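Local coordinates for protein post-proline cleaving enzyme (Rickettsia typhi, PDB 4HVT) that probably cleaves oligopeptides on the carboxyl side of proline, as a serine endopeptidase of the prolyl oligopeptidase family, at residues A365-V370 and I491-F496. Numbering follows the deposited sequence.
Sequences ATYDNV and INAPYF
Tyr367 reaches across to Ile491 and Ala493 and makes most of this apolar contact, with Val370 against Pro494 beside it. One side of the tyrosine ring meets Ile491 obliquely: CE2 of Tyr367 lies 3.8 Å from CG2 of Ile491, and CD1 of Ile491 comes within 4.1 Å of Tyr367 CD2, so the CG2 methyl and the CD1 end of the other branch meet the same two ring carbons, CD2 and CE2. Further out, the phenol end meets the methyl of Ala493, with Tyr367 OH 3.6 Å from Ala493 CB. Having CG anti to its carbonyl carbon (chi1 -64°) sends the ring of Tyr367 from the end of its strand over to the loop. Val370 adds a single branch, its CG1 sitting 4.0 Å from CD of Pro494.

The contact joins the two domains of a prolyl oligopeptidase fold: strand 362-368 and the turn into strand 371-380 belong to a blade of the beta-propeller, while 491-496 lies in the loop between strand 480-483 and helix 498-505 of the alpha/beta-hydrolase domain. No hydrogen bond crosses between the two segments.

Within the loop, Pro494 is the centre of an inverse gamma turn, with Tyr495 N bonded to Ala493 O at 3.0 Å. Around these side chains, Ile398 of the neighbouring propeller strand 398-402 touches Tyr367, Ala493 and Pro494, and Val351 touches both Tyr367 and Ile491. Two hydrogen bonds lie nearby: Asn492 N to Glu521 OE2, and, again between the domains, Gln451 NE2 to Asn369 O.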
# COMPACT_ATOMS: atom_id res chain seq x y z
N ALA A 365 -7.03 0.91 -16.94
CA ALA A 365 -5.64 1.30 -16.80
C ALA A 365 -4.78 0.05 -16.76
O ALA A 365 -5.06 -0.91 -16.01
CB ALA A 365 -5.45 2.15 -15.58
N THR A 366 -3.75 0.02 -17.58
CA THR A 366 -2.78 -1.09 -17.65
C THR A 366 -1.35 -0.55 -17.67
O THR A 366 -1.13 0.65 -17.65
CB THR A 366 -2.98 -1.95 -18.93
OG1 THR A 366 -2.78 -1.16 -20.15
CG2 THR A 366 -4.41 -2.52 -18.98
N TYR A 367 -0.36 -1.46 -17.66
CA TYR A 367 1.02 -1.13 -18.01
C TYR A 367 1.45 -2.01 -19.18
O TYR A 367 1.06 -3.17 -19.32
CB TYR A 367 1.99 -1.38 -16.87
CG TYR A 367 1.78 -0.51 -15.65
CD1 TYR A 367 2.31 0.79 -15.58
CD2 TYR A 367 1.03 -0.95 -14.56
CE1 TYR A 367 2.12 1.57 -14.47
CE2 TYR A 367 0.84 -0.15 -13.46
CZ TYR A 367 1.39 1.11 -13.42
OH TYR A 367 1.18 1.90 -12.30
N ASP A 368 2.24 -1.42 -20.05
CA ASP A 368 2.97 -2.13 -21.09
C ASP A 368 4.45 -1.84 -20.84
O ASP A 368 4.89 -0.69 -20.99
CB ASP A 368 2.55 -1.56 -22.45
CG ASP A 368 3.26 -2.21 -23.61
OD1 ASP A 368 4.04 -3.15 -23.36
OD2 ASP A 368 3.00 -1.82 -24.80
N ASN A 369 5.21 -2.85 -20.43
CA ASN A 369 6.59 -2.66 -20.02
C ASN A 369 6.72 -1.56 -18.96
O ASN A 369 7.62 -0.75 -18.96
CB ASN A 369 7.47 -2.42 -21.25
CG ASN A 369 8.89 -2.87 -21.02
OD1 ASN A 369 9.17 -3.70 -20.15
ND2 ASN A 369 9.82 -2.33 -21.80
N VAL A 370 5.82 -1.62 -17.98
CA VAL A 370 5.82 -0.72 -16.80
C VAL A 370 5.67 0.74 -17.19
O VAL A 370 6.12 1.61 -16.48
CB VAL A 370 7.06 -0.93 -15.88
CG1 VAL A 370 6.71 -0.58 -14.45
CG2 VAL A 370 7.54 -2.36 -15.94
N ILE A 491 2.90 -4.33 -8.12
CA ILE A 491 3.56 -3.61 -9.22
C ILE A 491 4.29 -2.42 -8.65
O ILE A 491 3.64 -1.53 -8.10
CB ILE A 491 2.53 -3.10 -10.28
CG1 ILE A 491 1.74 -4.30 -10.87
CG2 ILE A 491 3.24 -2.28 -11.34
CD1 ILE A 491 0.54 -3.90 -11.71
N ASN A 492 5.62 -2.40 -8.72
CA ASN A 492 6.43 -1.34 -8.11
C ASN A 492 6.75 -0.25 -9.12
O ASN A 492 7.81 -0.20 -9.71
CB ASN A 492 7.73 -1.94 -7.54
CG ASN A 492 8.28 -1.13 -6.39
OD1 ASN A 492 7.73 -0.08 -6.00
ND2 ASN A 492 9.37 -1.60 -5.81
N ALA A 493 5.74 0.59 -9.39
CA ALA A 493 5.82 1.56 -10.47
C ALA A 493 6.68 2.79 -10.12
O ALA A 493 6.66 3.24 -8.95
CB ALA A 493 4.44 1.99 -10.87
N PRO A 494 7.40 3.31 -11.10
CA PRO A 494 8.30 4.49 -10.90
C PRO A 494 7.56 5.88 -10.80
O PRO A 494 7.62 6.69 -11.72
CB PRO A 494 9.21 4.44 -12.11
CG PRO A 494 8.44 3.76 -13.15
CD PRO A 494 7.61 2.72 -12.42
N TYR A 495 6.90 6.12 -9.66
CA TYR A 495 6.24 7.40 -9.44
C TYR A 495 7.19 8.53 -9.08
O TYR A 495 8.39 8.31 -8.74
CB TYR A 495 5.15 7.28 -8.37
CG TYR A 495 5.71 7.02 -7.01
CD1 TYR A 495 5.95 5.73 -6.57
CD2 TYR A 495 6.01 8.07 -6.17
CE1 TYR A 495 6.49 5.51 -5.31
CE2 TYR A 495 6.55 7.88 -4.93
CZ TYR A 495 6.76 6.59 -4.50
OH TYR A 495 7.31 6.39 -3.26
N PHE A 496 6.69 9.75 -9.18
CA PHE A 496 7.46 10.93 -8.85
C PHE A 496 7.59 11.02 -7.34
O PHE A 496 6.57 11.05 -6.64
CB PHE A 496 6.74 12.22 -9.36
CG PHE A 496 7.55 13.48 -9.16
CD1 PHE A 496 7.44 14.22 -7.98
CD2 PHE A 496 8.45 13.87 -10.12
CE1 PHE A 496 8.17 15.37 -7.80
CE2 PHE A 496 9.18 15.03 -9.95
CZ PHE A 496 9.06 15.76 -8.78